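Long-range contacts in phytase (Debaryomyces castellii, PDB 2GFI), which probably hydrolyses phytate (inositol hexakisphosphate) at its 3-phosphate, as an acid phosphatase of the histidine acid phosphatase family: residues A[280-285]-A[355-360]; A[290-295]-A[349-354]. All blocks are in the same frame, centred on the assembly; numbering follows the deposited sequence.

Contact 1 (A[280-285]-A[355-360]); sequences FIQYSY and DYTPFP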
loop_
_atom_site.group_PDB
_atom_site.type_symbol
_atom_site.label_atom_id
_atom_site.label_comp_id
_atom_site.label_asym_id
_atom_site.label_seq_id
_atom_site.Cartn_x
_atom_site.Cartn_y
_atom_site.Cartn_z
ATOM N N PHE A 280 -13.178 16.922 -12.000
ATOM C CA PHE A 280 -11.815 17.233 -11.606
ATOM C C PHE A 280 -10.891 17.251 -12.800
ATOM O O PHE A 280 -10.020 18.115 -12.914
ATOM C CB PHE A 280 -11.268 16.165 -10.646
ATOM C CG PHE A 280 -11.744 16.295 -9.256
ATOM C CD1 PHE A 280 -11.411 17.406 -8.496
ATOM C CD2 PHE A 280 -12.480 15.272 -8.676
ATOM C CE1 PHE A 280 -11.854 17.522 -7.159
ATOM C CE2 PHE A 280 -12.928 15.369 -7.372
ATOM C CZ PHE A 280 -12.617 16.505 -6.607
ATOM N N ILE A 281 -11.040 16.273 -13.689
ATOM C CA ILE A 281 -10.145 16.173 -14.843
ATOM C C ILE A 281 -10.295 17.377 -15.796
ATOM O O ILE A 281 -9.306 17.880 -16.369
ATOM C CB ILE A 281 -10.394 14.824 -15.550
ATOM C CG1 ILE A 281 -9.822 13.673 -14.707
ATOM C CG2 ILE A 281 -9.844 14.833 -16.936
ATOM C CD1 ILE A 281 -10.324 12.266 -15.130
ATOM N N GLN A 282 -11.526 17.858 -15.957
ATOM C CA GLN A 282 -11.758 19.025 -16.808
ATOM C C GLN A 282 -11.306 20.278 -16.091
ATOM O O GLN A 282 -10.660 21.144 -16.678
ATOM C CB GLN A 282 -13.224 19.135 -17.201
ATOM C CG GLN A 282 -13.585 18.111 -18.214
ATOM C CD GLN A 282 -15.066 17.927 -18.308
ATOM O OE1 GLN A 282 -15.671 17.295 -17.435
ATOM N NE2 GLN A 282 -15.660 18.462 -19.351
ATOM N N TYR A 283 -11.625 20.365 -14.796
ATOM C CA TYR A 283 -11.059 21.431 -14.011
ATOM C C TYR A 283 -9.533 21.468 -14.164
ATOM O O TYR A 283 -8.961 22.532 -14.432
ATOM C CB TYR A 283 -11.402 21.327 -12.537
ATOM C CG TYR A 283 -10.670 22.410 -11.745
ATOM C CD1 TYR A 283 -11.135 23.733 -11.744
ATOM C CD2 TYR A 283 -9.528 22.109 -11.008
ATOM C CE1 TYR A 283 -10.495 24.731 -11.018
ATOM C CE2 TYR A 283 -8.874 23.083 -10.278
ATOM C CZ TYR A 283 -9.362 24.405 -10.292
ATOM O OH TYR A 283 -8.732 25.380 -9.568
ATOM N N SER A 284 -8.897 20.310 -13.939
ATOM C CA SER A 284 -7.451 20.185 -14.012
ATOM C C SER A 284 -6.922 20.706 -15.327
ATOM O O SER A 284 -5.898 21.367 -15.376
ATOM C CB SER A 284 -7.043 18.728 -13.878
ATOM O OG SER A 284 -5.638 18.653 -13.699
ATOM N N TYR A 285 -7.621 20.384 -16.410
ATOM C CA TYR A 285 -7.125 20.771 -17.716
ATOM C C TYR A 285 -7.306 22.266 -17.947
ATOM O O TYR A 285 -6.481 22.887 -18.641
ATOM C CB TYR A 285 -7.751 19.969 -18.830
ATOM C CG TYR A 285 -7.118 20.316 -20.148
ATOM C CD1 TYR A 285 -5.763 20.152 -20.329
ATOM C CD2 TYR A 285 -7.874 20.876 -21.191
ATOM C CE1 TYR A 285 -5.175 20.504 -21.518
ATOM C CE2 TYR A 285 -7.299 21.221 -22.384
ATOM C CZ TYR A 285 -5.950 21.030 -22.541
ATOM O OH TYR A 285 -5.322 21.346 -23.726
ATOM N N ASP A 355 -10.424 23.055 -27.599
ATOM C CA ASP A 355 -11.742 22.682 -28.106
ATOM C C ASP A 355 -12.072 21.234 -27.757
ATOM O O ASP A 355 -13.134 20.729 -28.066
ATOM C CB ASP A 355 -11.845 22.975 -29.620
ATOM C CG ASP A 355 -10.819 22.180 -30.445
ATOM O OD1 ASP A 355 -9.624 22.048 -30.019
ATOM O OD2 ASP A 355 -11.113 21.639 -31.538
ATOM N N TYR A 356 -11.159 20.574 -27.061
ATOM C CA TYR A 356 -11.466 19.288 -26.461
ATOM C C TYR A 356 -10.536 19.071 -25.287
ATOM O O TYR A 356 -9.660 19.891 -25.055
ATOM C CB TYR A 356 -11.316 18.171 -27.501
ATOM C CG TYR A 356 -9.879 17.885 -27.876
ATOM C CD1 TYR A 356 -9.214 16.756 -27.363
ATOM C CD2 TYR A 356 -9.172 18.739 -28.746
ATOM C CE1 TYR A 356 -7.883 16.496 -27.714
ATOM C CE2 TYR A 356 -7.859 18.458 -29.125
ATOM C CZ TYR A 356 -7.221 17.352 -28.596
ATOM O OH TYR A 356 -5.923 17.081 -28.963
ATOM N N THR A 357 -10.719 17.965 -24.561
ATOM C CA THR A 357 -9.831 17.605 -23.468
ATOM C C THR A 357 -8.870 16.512 -23.959
ATOM O O THR A 357 -9.291 15.409 -24.290
ATOM C CB THR A 357 -10.627 17.128 -22.234
ATOM O OG1 THR A 357 -11.643 18.084 -21.932
ATOM C CG2 THR A 357 -9.733 17.068 -20.958
ATOM N N PRO A 358 -7.587 16.857 -24.044
ATOM C CA PRO A 358 -6.555 15.886 -24.413
ATOM C C PRO A 358 -6.236 14.965 -23.247
ATOM O O PRO A 358 -6.326 15.377 -22.085
ATOM C CB PRO A 358 -5.320 16.766 -24.742
ATOM C CG PRO A 358 -5.522 17.992 -23.922
ATOM C CD PRO A 358 -7.037 18.210 -23.828
ATOM N N PHE A 359 -5.820 13.750 -23.583
ATOM C CA PHE A 359 -5.370 12.775 -22.634
ATOM C C PHE A 359 -4.083 12.165 -23.203
ATOM O O PHE A 359 -4.102 11.556 -24.293
ATOM C CB PHE A 359 -6.462 11.713 -22.445
ATOM C CG PHE A 359 -7.671 12.223 -21.747
ATOM C CD1 PHE A 359 -7.757 12.160 -20.357
ATOM C CD2 PHE A 359 -8.723 12.796 -22.473
ATOM C CE1 PHE A 359 -8.877 12.664 -19.695
ATOM C CE2 PHE A 359 -9.853 13.306 -21.825
ATOM C CZ PHE A 359 -9.932 13.233 -20.439
ATOM N N PRO A 360 -2.958 12.346 -22.505
ATOM C CA PRO A 360 -2.903 13.106 -21.244
ATOM C C PRO A 360 -2.888 14.595 -21.593
ATOM O O PRO A 360 -2.900 14.936 -22.758
ATOM C CB PRO A 360 -1.547 12.685 -20.660
ATOM C CG PRO A 360 -0.652 12.564 -21.951
ATOM C CD PRO A 360 -1.627 11.882 -22.945
#
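Tyr285, the residue most covered where helix 277-295 meets the loop of residues 355-360, receives Pro358 on its ring face, and the pair illustrates how a proline ring can settle on an aromatic one. The CD methylene of Pro358 stands 3.5 Å from the centroid of the Tyr285 ring, 24° off the ring normal, in a CH-pi contact displaced toward the rim on the hydroxyl side. CG follows the same course, lying 3.4 Å from Tyr285 CZ, so one edge of the pyrrolidine runs over the hydroxyl-bearing end of the ring. The tyrosine reaches this place because its CG is anti to the backbone N (chi1 -175°), which sends the ring out from the helix with one face turned to the proline. Its hydroxyl bonds to Pro353 O, and Tyr226 meets the ring edge-to-face, so the group is held at its far end as well as on its face.

One helical turn earlier, Ile281 points toward the loop. Its CG2 methyl, the branch anti to the backbone N, comes within 3.6 Å of Phe359 CE1, and the two side chains cross at about a right angle. Between these two pairs sits Thr357, whose methyl CG2 lies 4.1 Å from Tyr285 CB. The other branch, OG1, lies beside the backbone N and is hydrogen-bonded to Tyr226 OH.

A second subunit completes the outer side: Phe408 and Phe49 of that subunit both meet the Phe359 ring edge-to-face, and Tyr356 OH bonds to its Lys400 NZ.

No hydrogen bond joins the two segments. Helix and loop therefore meet through apolar and CH-pi packing, while the hydroxyls of Tyr285 and Thr357 are satisfied at its margin by partners outside both segments.

Contact 2 (A[290-295]-A[349-354]); sequences DDYYSN and DEDLPV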
loop_
_atom_site.group_PDB
_atom_site.type_symbol
_atom_site.label_atom_id
_atom_site.label_comp_id
_atom_site.label_asym_id
_atom_site.label_seq_id
_atom_site.Cartn_x
_atom_site.Cartn_y
_atom_site.Cartn_z
ATOM N N ASP A 290 -4.643 27.452 -18.651
ATOM C CA ASP A 290 -4.301 28.738 -18.107
ATOM C C ASP A 290 -2.793 28.849 -17.827
ATOM O O ASP A 290 -2.152 29.810 -18.229
ATOM C CB ASP A 290 -5.113 28.987 -16.848
ATOM C CG ASP A 290 -4.832 30.322 -16.245
ATOM O OD1 ASP A 290 -4.638 31.281 -17.024
ATOM O OD2 ASP A 290 -4.761 30.522 -15.008
ATOM N N ASP A 291 -2.206 27.870 -17.141
ATOM C CA ASP A 291 -0.777 27.983 -16.840
ATOM C C ASP A 291 0.097 27.766 -18.045
ATOM O O ASP A 291 1.153 28.377 -18.142
ATOM C CB ASP A 291 -0.368 27.048 -15.724
ATOM C CG ASP A 291 -1.046 27.383 -14.427
ATOM O OD1 ASP A 291 -1.408 28.568 -14.207
ATOM O OD2 ASP A 291 -1.274 26.513 -13.566
ATOM N N TYR A 292 -0.320 26.911 -18.973
ATOM C CA TYR A 292 0.483 26.750 -20.171
ATOM C C TYR A 292 0.561 28.075 -20.936
ATOM O O TYR A 292 1.644 28.485 -21.351
ATOM C CB TYR A 292 -0.013 25.639 -21.088
ATOM C CG TYR A 292 0.744 25.653 -22.406
ATOM C CD1 TYR A 292 2.022 25.079 -22.502
ATOM C CD2 TYR A 292 0.205 26.276 -23.539
ATOM C CE1 TYR A 292 2.737 25.092 -23.693
ATOM C CE2 TYR A 292 0.908 26.301 -24.735
ATOM C CZ TYR A 292 2.178 25.706 -24.804
ATOM O OH TYR A 292 2.896 25.737 -25.973
ATOM N N TYR A 293 -0.575 28.752 -21.069
ATOM C CA TYR A 293 -0.654 29.961 -21.891
ATOM C C TYR A 293 -0.189 31.235 -21.193
ATOM O O TYR A 293 0.100 32.245 -21.847
ATOM C CB TYR A 293 -2.061 30.148 -22.467
ATOM C CG TYR A 293 -2.325 29.261 -23.647
ATOM C CD1 TYR A 293 -1.760 29.561 -24.891
ATOM C CD2 TYR A 293 -3.127 28.093 -23.523
ATOM C CE1 TYR A 293 -1.976 28.756 -25.980
ATOM C CE2 TYR A 293 -3.350 27.278 -24.605
ATOM C CZ TYR A 293 -2.775 27.622 -25.839
ATOM O OH TYR A 293 -2.979 26.870 -26.949
ATOM N N SER A 294 -0.124 31.177 -19.873
ATOM C CA SER A 294 0.312 32.302 -19.071
ATOM C C SER A 294 1.757 32.175 -18.643
ATOM O O SER A 294 2.509 33.134 -18.720
ATOM C CB SER A 294 -0.578 32.414 -17.838
ATOM O OG SER A 294 -1.909 32.339 -18.283
ATOM N N ASN A 295 2.137 30.983 -18.181
ATOM C CA ASN A 295 3.430 30.786 -17.525
ATOM C C ASN A 295 4.402 29.898 -18.268
ATOM O O ASN A 295 5.494 29.655 -17.771
ATOM C CB ASN A 295 3.252 30.186 -16.136
ATOM C CG ASN A 295 2.216 30.899 -15.317
ATOM O OD1 ASN A 295 2.058 32.107 -15.427
ATOM N ND2 ASN A 295 1.505 30.144 -14.464
ATOM N N ASP A 349 5.331 20.102 -27.719
ATOM C CA ASP A 349 5.790 20.678 -28.996
ATOM C C ASP A 349 4.887 21.771 -29.504
ATOM O O ASP A 349 5.344 22.741 -30.136
ATOM C CB ASP A 349 5.820 19.608 -30.075
ATOM C CG ASP A 349 6.970 18.644 -29.898
ATOM O OD1 ASP A 349 8.032 19.071 -29.358
ATOM O OD2 ASP A 349 6.881 17.447 -30.279
ATOM N N GLU A 350 3.593 21.576 -29.260
ATOM C CA GLU A 350 2.571 22.497 -29.720
ATOM C C GLU A 350 1.729 23.049 -28.572
ATOM O O GLU A 350 1.673 22.484 -27.482
ATOM C CB GLU A 350 1.701 21.871 -30.835
ATOM C CG GLU A 350 1.404 20.382 -30.692
ATOM C CD GLU A 350 0.386 19.839 -31.717
ATOM O OE1 GLU A 350 0.023 20.585 -32.697
ATOM O OE2 GLU A 350 -0.072 18.648 -31.545
ATOM N N ASP A 351 1.106 24.185 -28.850
ATOM C CA ASP A 351 0.149 24.806 -27.976
ATOM C C ASP A 351 -0.991 23.856 -27.660
ATOM O O ASP A 351 -1.370 23.034 -28.489
ATOM C CB ASP A 351 -0.358 26.096 -28.619
ATOM C CG ASP A 351 0.701 27.204 -28.606
ATOM O OD1 ASP A 351 1.763 27.084 -27.927
ATOM O OD2 ASP A 351 0.547 28.253 -29.256
ATOM N N LEU A 352 -1.505 23.962 -26.442
ATOM C CA LEU A 352 -2.541 23.086 -25.957
ATOM C C LEU A 352 -3.844 23.370 -26.683
ATOM O O LEU A 352 -4.152 24.523 -26.969
ATOM C CB LEU A 352 -2.703 23.266 -24.443
ATOM C CG LEU A 352 -1.885 22.292 -23.588
ATOM C CD1 LEU A 352 -0.371 22.331 -23.935
ATOM C CD2 LEU A 352 -2.105 22.580 -22.111
ATOM N N PRO A 353 -4.605 22.332 -26.998
ATOM C CA PRO A 353 -5.904 22.540 -27.594
ATOM C C PRO A 353 -6.869 23.037 -26.529
ATOM O O PRO A 353 -6.661 22.791 -25.333
ATOM C CB PRO A 353 -6.297 21.142 -28.058
ATOM C CG PRO A 353 -5.592 20.206 -27.075
ATOM C CD PRO A 353 -4.289 20.891 -26.807
ATOM N N VAL A 354 -7.914 23.740 -26.974
ATOM C CA VAL A 354 -8.957 24.264 -26.096
ATOM C C VAL A 354 -10.310 23.658 -26.425
ATOM O O VAL A 354 -11.242 23.721 -25.624
ATOM C CB VAL A 354 -9.046 25.803 -26.193
ATOM C CG1 VAL A 354 -7.776 26.424 -25.638
ATOM C CG2 VAL A 354 -9.324 26.281 -27.669
#
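Tyr292 has the CD1 methyl of Leu352 over one face of its ring, above the centre, in a CH-pi contact 3.8 Å from the centroid and 11° off the normal. The other methyl, CD2, lies 3.8 Å from Tyr292 CB, so both branches of the leucine rest on this one side chain. A chi1 of 172° carries the Tyr292 ring away from the helix backbone toward the loop, where Tyr292 OH donates to Asp351 OD1 (2.6 Å). OD1 accepts through its anti lone pair, the one away from the other oxygen; ring and carboxylate planes are 67° apart.

Next along the helix, Tyr293 OH donates to Leu352 O (2.6 Å), in the carbonyl plane and on a lone pair. CD2 of Tyr292 stands over the centre of the Tyr293 ring, 3.7 Å above its plane. Ile222 and Val223 of helix 220-223 pack against Tyr293, and Tyr363 meets Tyr292 edge-to-face.

Two consecutive tyrosines thus bind one side-chain and one main-chain oxygen of successive loop residues. This is helix-to-loop packing within the histidine phosphatase fold, fastening the C-terminal end of helix 277-295 to the connection that follows helix 333-343, away from the predicted active-site residues.

In the fold
Contacts 1 and 2 hold the same two elements, helix 277-295 and the long loop between helices 333-343 and 365-368, with centres about 12 Å apart. The earlier helix segment meets the later loop segment and the later helix segment the earlier one, so contact 2 is nested inside the loop closed by contact 1. They touch where Tyr285 OH packs on Leu352 CB and Pro358 on Pro353. Contact 2 is buried at its tyrosines and Leu352 but has an exposed rim at Glu350 and Asp351; it touches no other subunit and adds hydrogen bonds donated by tyrosine hydroxyls. Contact 1 is partly buried, relies on apolar surfaces, and borders a second subunit.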